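Local coordinates for protein NAGD (Escherichia coli, PDB 2C4N) that catalyses the magnesium-dependent hydrolysis of ribonucleoside 5'-phosphates to ribonucleoside and phosphate, as a phosphatase of the HAD superfamily, at residues A[4-9]-A[34-39]; A[197-202]-A[218-223]. One frame throughout, in Å; residues are numbered along the deposited sequence.

How the contacts relate
Both contacts are parallel strand pairings in one sheet, in which strands 38-42, 5-9, 196-200 and 216-220 stand side by side. Contact 1 pairs one edge of strand 5-9; its other edge receives strand 196-200 of contact 2. The seam is sewn by probable hydrogen bonds, Asp-9 N to Val-199 O at 2.8 Å and Val-199 N to Ile-7 O at 2.8 Å, although the contact centres lie about 14 Å apart. At the C-terminal strand ends, Asp-9 from contact 1 and Asp-201 from contact 2 converge on a shared magnesium ion, to which Asp-11 O and two waters also bind. Asn-202 of contact 2 reaches the bound phosphate through a weak hydrogen bond.

Contact 1 of 2, residues A[4-9]-A[34-39]; sequences KNVICD and KGLPLV. With MG (magnesium ion), chain B.
Asn-5 and Pro-37 meet where strand 5-9 begins to pair with the segment leading into strand 38-42. From Asn-5, CB lies 4.1 Å from Pro-37 O. CG swings beside the backbone N (chi1 -49°), and this carries the amide over to the proline ring: OD1 is 3.2 Å from Pro-37 CG and nearly as close to CB and CD. At the other branch of the tip, ND2 makes a weak hydrogen bond to Glu-195 O. One residue earlier, Lys-4 O is packed against carbon, with Leu-36 CB and CD2 on it and Pro-37 CD at 3.1 Å. The backbones then fall into parallel register, Val-6 bridging Leu-38 and Ile-7 bridging Val-39. Val-6 N gives its hydrogen to Pro-37 O, Val-39 N returns one to Val-6 O, and Cys-8 N closes on Val-39 O at 2.8 Å, almost straight at 171°. Leu-38 CD1 reaches toward strand 5-9, 3.5 Å from Val-6 O and 3.9 Å from Val-6 CG1. Beyond the pairing, Asp-9 points its carboxylate off the strand end: OD2 binds the magnesium ion at 2.2 Å, while OD1 forms a salt bridge with Lys-176. This placing of a metal-binding aspartate at the end of the first strand is the hallmark of the HAD fold. Helix 24-33, which links the two strands, covers the face of Val-6 and Leu-38; helix 180-189 covers the opposite face, with Met-189 against Ile-7, Pro-37 and Val-39.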
ATOM      1  N   LYS A   4      37.433 -13.299  -4.301  1.00 29.95           N
ATOM      2  CA  LYS A   4      38.641 -12.657  -3.792  1.00 27.49           C
ATOM      3  C   LYS A   4      38.319 -11.716  -2.635  1.00 24.42           C
ATOM      4  O   LYS A   4      39.220 -11.258  -1.935  1.00 22.49           O
ATOM      5  CB  LYS A   4      39.323 -11.859  -4.904  1.00 39.86           C
ATOM      6  CG  LYS A   4      39.790 -12.685  -6.092  1.00 43.27           C
ATOM      7  CD  LYS A   4      40.439 -11.793  -7.141  1.00 46.21           C
ATOM      8  CE  LYS A   4      40.930 -12.593  -8.333  1.00 47.49           C
ATOM      9  NZ  LYS A   4      41.534 -11.704  -9.369  1.00 50.39           N
ATOM     10  N   ASN A   5      37.032 -11.434  -2.443  1.00 23.31           N
ATOM     11  CA  ASN A   5      36.576 -10.532  -1.383  1.00 21.05           C
ATOM     12  C   ASN A   5      35.324 -11.117  -0.738  1.00 20.26           C
ATOM     13  O   ASN A   5      34.580 -11.864  -1.375  1.00 18.62           O
ATOM     14  CB  ASN A   5      36.242  -9.161  -1.975  1.00 23.26           C
ATOM     15  CG  ASN A   5      37.343  -8.628  -2.870  1.00 24.90           C
ATOM     16  OD1 ASN A   5      38.326  -8.053  -2.397  1.00 25.99           O
ATOM     17  ND2 ASN A   5      37.187  -8.824  -4.175  1.00 26.10           N
ATOM     18  N   VAL A   6      35.074 -10.760   0.516  1.00 18.57           N
ATOM     19  CA  VAL A   6      33.914 -11.295   1.214  1.00 17.51           C
ATOM     20  C   VAL A   6      33.146 -10.274   2.040  1.00 17.51           C
ATOM     21  O   VAL A   6      33.733  -9.543   2.831  1.00 17.14           O
ATOM     22  CB  VAL A   6      34.319 -12.442   2.176  1.00 20.03           C
ATOM     23  CG1 VAL A   6      33.083 -12.966   2.913  1.00 19.18           C
ATOM     24  CG2 VAL A   6      35.000 -13.570   1.402  1.00 19.25           C
ATOM     25  N   ILE A   7      31.832 -10.224   1.831  1.00 16.65           N
ATOM     26  CA  ILE A   7      30.959  -9.358   2.613  1.00 16.44           C
ATOM     27  C   ILE A   7      30.150 -10.362   3.423  1.00 16.85           C
ATOM     28  O   ILE A   7      29.495 -11.241   2.855  1.00 18.50           O
ATOM     29  CB  ILE A   7      29.978  -8.542   1.749  1.00 16.63           C
ATOM     30  CG1 ILE A   7      30.734  -7.499   0.926  1.00 15.86           C
ATOM     31  CG2 ILE A   7      28.955  -7.848   2.651  1.00 16.82           C
ATOM     32  CD1 ILE A   7      29.825  -6.691  -0.007  1.00 19.25           C
ATOM     33  N   CYS A   8      30.207 -10.257   4.742  1.00 15.66           N
ATOM     34  CA  CYS A   8      29.473 -11.192   5.572  1.00 14.67           C
ATOM     35  C   CYS A   8      28.546 -10.477   6.530  1.00 15.22           C
ATOM     36  O   CYS A   8      28.969  -9.629   7.319  1.00 17.09           O
ATOM     37  CB  CYS A   8      30.440 -12.081   6.360  1.00 17.02           C
ATOM     38  SG  CYS A   8      29.637 -13.397   7.312  1.00 17.85           S
ATOM     39  N   ASP A   9      27.269 -10.824   6.452  1.00 14.76           N
ATOM     40  CA  ASP A   9      26.280 -10.231   7.330  1.00 14.92           C
ATOM     41  C   ASP A   9      26.559 -10.673   8.768  1.00 15.12           C
ATOM     42  O   ASP A   9      27.114 -11.749   9.000  1.00 15.55           O
ATOM     43  CB  ASP A   9      24.884 -10.664   6.907  1.00 16.31           C
ATOM     44  CG  ASP A   9      23.829 -10.156   7.841  1.00 17.80           C
ATOM     45  OD1 ASP A   9      23.729  -8.922   8.013  1.00 18.07           O
ATOM     46  OD2 ASP A   9      23.115 -10.995   8.409  1.00 19.29           O
ATOM     47  N   LYS A  34      43.809 -15.962   4.508  1.00 40.71           N
ATOM     48  CA  LYS A  34      44.006 -16.030   3.061  1.00 40.77           C
ATOM     49  C   LYS A  34      44.259 -14.655   2.457  1.00 40.14           C
ATOM     50  O   LYS A  34      44.612 -14.537   1.286  1.00 41.32           O
ATOM     51  CB  LYS A  34      42.794 -16.675   2.386  1.00 49.00           C
ATOM     52  CG  LYS A  34      42.698 -18.171   2.615  1.00 52.58           C
ATOM     53  CD  LYS A  34      41.506 -18.763   1.891  1.00 54.79           C
ATOM     54  CE  LYS A  34      41.530 -20.282   1.949  1.00 57.06           C
ATOM     55  NZ  LYS A  34      40.343 -20.886   1.279  1.00 57.61           N
ATOM     56  N   GLY A  35      44.075 -13.618   3.266  1.00 34.14           N
ATOM     57  CA  GLY A  35      44.304 -12.267   2.792  1.00 33.34           C
ATOM     58  C   GLY A  35      43.183 -11.691   1.949  1.00 33.01           C
ATOM     59  O   GLY A  35      43.404 -10.750   1.190  1.00 32.64           O
ATOM     60  N   LEU A  36      41.977 -12.232   2.089  1.00 29.39           N
ATOM     61  CA  LEU A  36      40.837 -11.746   1.322  1.00 27.70           C
ATOM     62  C   LEU A  36      40.197 -10.560   2.027  1.00 25.41           C
ATOM     63  O   LEU A  36      39.900 -10.633   3.215  1.00 24.94           O
ATOM     64  CB  LEU A  36      39.793 -12.859   1.161  1.00 31.88           C
ATOM     65  CG  LEU A  36      40.214 -14.235   0.621  1.00 33.31           C
ATOM     66  CD1 LEU A  36      38.979 -15.117   0.515  1.00 35.86           C
ATOM     67  CD2 LEU A  36      40.878 -14.090  -0.738  1.00 34.34           C
ATOM     68  N   PRO A  37      39.993  -9.441   1.309  1.00 23.97           N
ATOM     69  CA  PRO A  37      39.370  -8.286   1.966  1.00 23.98           C
ATOM     70  C   PRO A  37      38.043  -8.734   2.575  1.00 22.63           C
ATOM     71  O   PRO A  37      37.305  -9.513   1.969  1.00 21.96           O
ATOM     72  CB  PRO A  37      39.203  -7.291   0.821  1.00 24.78           C
ATOM     73  CG  PRO A  37      40.419  -7.585  -0.024  1.00 25.67           C
ATOM     74  CD  PRO A  37      40.430  -9.098  -0.055  1.00 23.58           C
ATOM     75  N   LEU A  38      37.754  -8.255   3.779  1.00 20.16           N
ATOM     76  CA  LEU A  38      36.541  -8.644   4.483  1.00 19.25           C
ATOM     77  C   LEU A  38      35.761  -7.475   5.066  1.00 19.68           C
ATOM     78  O   LEU A  38      36.335  -6.556   5.649  1.00 19.55           O
ATOM     79  CB  LEU A  38      36.897  -9.604   5.620  1.00 19.94           C
ATOM     80  CG  LEU A  38      35.780 -10.062   6.566  1.00 20.53           C
ATOM     81  CD1 LEU A  38      34.852 -11.013   5.823  1.00 19.52           C
ATOM     82  CD2 LEU A  38      36.387 -10.756   7.784  1.00 21.84           C
ATOM     83  N   VAL A  39      34.446  -7.525   4.902  1.00 15.67           N
ATOM     84  CA  VAL A  39      33.569  -6.504   5.453  1.00 16.27           C
ATOM     85  C   VAL A  39      32.459  -7.216   6.213  1.00 14.78           C
ATOM     86  O   VAL A  39      31.802  -8.109   5.669  1.00 15.45           O
ATOM     87  CB  VAL A  39      32.935  -5.632   4.346  1.00 22.41           C
ATOM     88  CG1 VAL A  39      31.817  -4.785   4.923  1.00 21.65           C
ATOM     89  CG2 VAL A  39      33.994  -4.733   3.722  1.00 22.93           C
TER
HETATM   90 MG    MG B1251      21.095 -10.976   9.359  1.00 22.83          MG
HETATM   91  O   HOH W   1      20.154 -10.278   7.360  1.00 20.05           O
HETATM   92  O   HOH W   2      19.033 -11.333  10.397  1.00 21.42           O

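Contact 2 of 2, residues A[197-202]-A[218-223]; sequences VIVGDN and ILVLSG. With MG (magnesium ion), chain B; PO4 (phosphate ion), chain C.
Strands 197-200 and 218-220 run parallel, their axes 4.9 Å apart and 14° from exact alignment. They are the two strands of a beta-alpha-beta unit, joined through helix 203-212, in the Rossmann-like sheet of the HAD fold. Three backbone bonds join them: Ile-218 N to Ile-198 O, Gly-200 N to Ile-218 O, and Val-220 N to Gly-200 O at 3.0 Å. In the last, the donor is tilted 28° from the carbonyl plane; Leu-219 CD1 and Val-220 CG2 also crowd round that oxygen. On the face of Val-199 and Ile-218 the two side chains lie side by side. Val-197 CG2 packs on Ile-218 CG1 at 3.7 Å, and Val-199 CG1 meets Val-220 CG1 at 4.0 Å, the two valines crossing at about a right angle. Past the strand end, Asp-201 has CG tucked between its own backbone N and carbonyl carbon (chi1 64°), and its two oxygens divide the work. OD1 binds the magnesium ion at 2.3 Å; OD2 accepts hydrogen bonds from Val-224 N and from water 2, itself a ligand of the metal. The carboxylate is therefore held at both oxygens, and Gly-223 CA packs 3.4 Å from OD2. Asn-202 N-caps helix 203-212, its OD1 accepting from Arg-204 N. The other arm of the amide points to the phosphate, consistent with a substrate-binding role, through a weak hydrogen bond from Asn-202 ND2 to phosphate O2 at 3.3 Å.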
ATOM      1  N   VAL A 197      31.631 -12.272  -2.819  1.00 19.48           N
ATOM      2  CA  VAL A 197      30.500 -13.072  -2.389  1.00 17.60           C
ATOM      3  C   VAL A 197      29.952 -12.413  -1.136  1.00 16.88           C
ATOM      4  O   VAL A 197      30.693 -11.776  -0.386  1.00 17.99           O
ATOM      5  CB  VAL A 197      30.932 -14.524  -2.032  1.00 22.52           C
ATOM      6  CG1 VAL A 197      31.935 -14.504  -0.881  1.00 20.65           C
ATOM      7  CG2 VAL A 197      29.716 -15.360  -1.652  1.00 21.17           C
ATOM      8  N   ILE A 198      28.650 -12.522  -0.933  1.00 17.20           N
ATOM      9  CA  ILE A 198      28.058 -11.989   0.278  1.00 17.03           C
ATOM     10  C   ILE A 198      27.414 -13.171   0.975  1.00 15.02           C
ATOM     11  O   ILE A 198      26.796 -14.014   0.328  1.00 17.51           O
ATOM     12  CB  ILE A 198      26.988 -10.898   0.006  1.00 15.57           C
ATOM     13  CG1 ILE A 198      26.320 -10.504   1.333  1.00 15.92           C
ATOM     14  CG2 ILE A 198      25.949 -11.396  -0.997  1.00 14.61           C
ATOM     15  CD1 ILE A 198      25.480  -9.244   1.246  1.00 16.34           C
ATOM     16  N   VAL A 199      27.597 -13.251   2.286  1.00 13.90           N
ATOM     17  CA  VAL A 199      27.014 -14.324   3.082  1.00 14.81           C
ATOM     18  C   VAL A 199      25.943 -13.678   3.957  1.00 14.30           C
ATOM     19  O   VAL A 199      26.207 -12.685   4.632  1.00 13.92           O
ATOM     20  CB  VAL A 199      28.069 -14.992   4.004  1.00 17.07           C
ATOM     21  CG1 VAL A 199      27.426 -16.115   4.802  1.00 16.63           C
ATOM     22  CG2 VAL A 199      29.229 -15.528   3.179  1.00 16.76           C
ATOM     23  N   GLY A 200      24.732 -14.225   3.932  1.00 15.18           N
ATOM     24  CA  GLY A 200      23.666 -13.656   4.741  1.00 15.39           C
ATOM     25  C   GLY A 200      22.608 -14.672   5.106  1.00 14.58           C
ATOM     26  O   GLY A 200      22.566 -15.760   4.530  1.00 16.72           O
ATOM     27  N   ASP A 201      21.745 -14.316   6.054  1.00 13.05           N
ATOM     28  CA  ASP A 201      20.689 -15.220   6.502  1.00 13.03           C
ATOM     29  C   ASP A 201      19.294 -14.796   6.054  1.00 14.70           C
ATOM     30  O   ASP A 201      18.335 -15.548   6.229  1.00 16.45           O
ATOM     31  CB  ASP A 201      20.689 -15.316   8.026  1.00 14.18           C
ATOM     32  CG  ASP A 201      20.365 -13.993   8.681  1.00 16.10           C
ATOM     33  OD1 ASP A 201      21.066 -13.017   8.366  1.00 19.39           O
ATOM     34  OD2 ASP A 201      19.416 -13.928   9.495  1.00 16.20           O
ATOM     35  N   ASN A 202      19.176 -13.597   5.490  1.00 16.41           N
ATOM     36  CA  ASN A 202      17.875 -13.101   5.049  1.00 16.78           C
ATOM     37  C   ASN A 202      17.760 -12.999   3.530  1.00 17.01           C
ATOM     38  O   ASN A 202      18.376 -12.136   2.904  1.00 17.26           O
ATOM     39  CB  ASN A 202      17.600 -11.726   5.660  1.00 18.57           C
ATOM     40  CG  ASN A 202      16.142 -11.324   5.550  1.00 19.11           C
ATOM     41  OD1 ASN A 202      15.444 -11.741   4.627  1.00 19.94           O
ATOM     42  ND2 ASN A 202      15.678 -10.508   6.488  1.00 20.92           N
ATOM     43  N   ILE A 218      25.634 -16.507  -0.730  1.00 16.62           N
ATOM     44  CA  ILE A 218      25.588 -17.708   0.093  1.00 16.50           C
ATOM     45  C   ILE A 218      24.582 -17.469   1.200  1.00 16.94           C
ATOM     46  O   ILE A 218      24.722 -16.537   1.991  1.00 16.03           O
ATOM     47  CB  ILE A 218      26.945 -18.034   0.760  1.00 19.09           C
ATOM     48  CG1 ILE A 218      27.999 -18.329  -0.308  1.00 19.15           C
ATOM     49  CG2 ILE A 218      26.790 -19.249   1.680  1.00 18.75           C
ATOM     50  CD1 ILE A 218      29.372 -18.658   0.265  1.00 20.58           C
ATOM     51  N   LEU A 219      23.554 -18.303   1.247  1.00 15.80           N
ATOM     52  CA  LEU A 219      22.542 -18.181   2.280  1.00 16.37           C
ATOM     53  C   LEU A 219      22.832 -19.186   3.389  1.00 16.71           C
ATOM     54  O   LEU A 219      23.040 -20.364   3.110  1.00 16.41           O
ATOM     55  CB  LEU A 219      21.148 -18.489   1.715  1.00 15.22           C
ATOM     56  CG  LEU A 219      20.003 -18.589   2.739  1.00 15.83           C
ATOM     57  CD1 LEU A 219      19.606 -17.197   3.230  1.00 17.60           C
ATOM     58  CD2 LEU A 219      18.803 -19.269   2.091  1.00 17.29           C
ATOM     59  N   VAL A 220      22.869 -18.727   4.636  1.00 17.20           N
ATOM     60  CA  VAL A 220      23.049 -19.654   5.746  1.00 17.37           C
ATOM     61  C   VAL A 220      21.665 -19.768   6.360  1.00 17.53           C
ATOM     62  O   VAL A 220      20.878 -18.825   6.284  1.00 16.45           O
ATOM     63  CB  VAL A 220      24.074 -19.151   6.803  1.00 17.00           C
ATOM     64  CG1 VAL A 220      25.474 -19.256   6.243  1.00 17.18           C
ATOM     65  CG2 VAL A 220      23.762 -17.716   7.219  1.00 17.35           C
ATOM     66  N   LEU A 221      21.363 -20.920   6.947  1.00 17.25           N
ATOM     67  CA  LEU A 221      20.052 -21.170   7.532  1.00 19.00           C
ATOM     68  C   LEU A 221      20.013 -20.966   9.043  1.00 20.43           C
ATOM     69  O   LEU A 221      19.067 -21.377   9.716  1.00 21.60           O
ATOM     70  CB  LEU A 221      19.626 -22.602   7.191  1.00 18.48           C
ATOM     71  CG  LEU A 221      19.646 -22.945   5.694  1.00 19.64           C
ATOM     72  CD1 LEU A 221      19.443 -24.447   5.499  1.00 19.77           C
ATOM     73  CD2 LEU A 221      18.572 -22.143   4.973  1.00 18.18           C
ATOM     74  N   SER A 222      21.040 -20.310   9.567  1.00 21.88           N
ATOM     75  CA  SER A 222      21.152 -20.067  10.997  1.00 22.09           C
ATOM     76  C   SER A 222      20.382 -18.843  11.487  1.00 22.56           C
ATOM     77  O   SER A 222      20.413 -18.530  12.678  1.00 24.00           O
ATOM     78  CB  SER A 222      22.632 -19.924  11.364  1.00 17.39           C
ATOM     79  OG  SER A 222      23.260 -18.958  10.533  1.00 16.48           O
ATOM     80  N   GLY A 223      19.686 -18.166  10.577  1.00 18.73           N
ATOM     81  CA  GLY A 223      18.938 -16.980  10.958  1.00 19.12           C
ATOM     82  C   GLY A 223      17.482 -16.902  10.513  1.00 21.02           C
ATOM     83  O   GLY A 223      16.716 -17.854  10.670  1.00 19.52           O
TER
HETATM   84 MG    MG B1251      21.095 -10.976   9.359  1.00 22.83          MG
HETATM   85  P   PO4 C1252      18.174  -7.215   7.922  1.00 28.29           P
HETATM   86  O1  PO4 C1252      18.988  -6.804   9.093  1.00 27.84           O
HETATM   87  O2  PO4 C1252      17.137  -8.181   8.356  1.00 28.33           O
HETATM   88  O3  PO4 C1252      17.521  -6.022   7.332  1.00 26.29           O
HETATM   89  O4  PO4 C1252      19.049  -7.850   6.907  1.00 24.95           O
HETATM   90  O   HOH W   2      19.033 -11.333  10.397  1.00 21.42           O
HETATM   91  O   HOH W   1      20.154 -10.278   7.360  1.00 20.05           O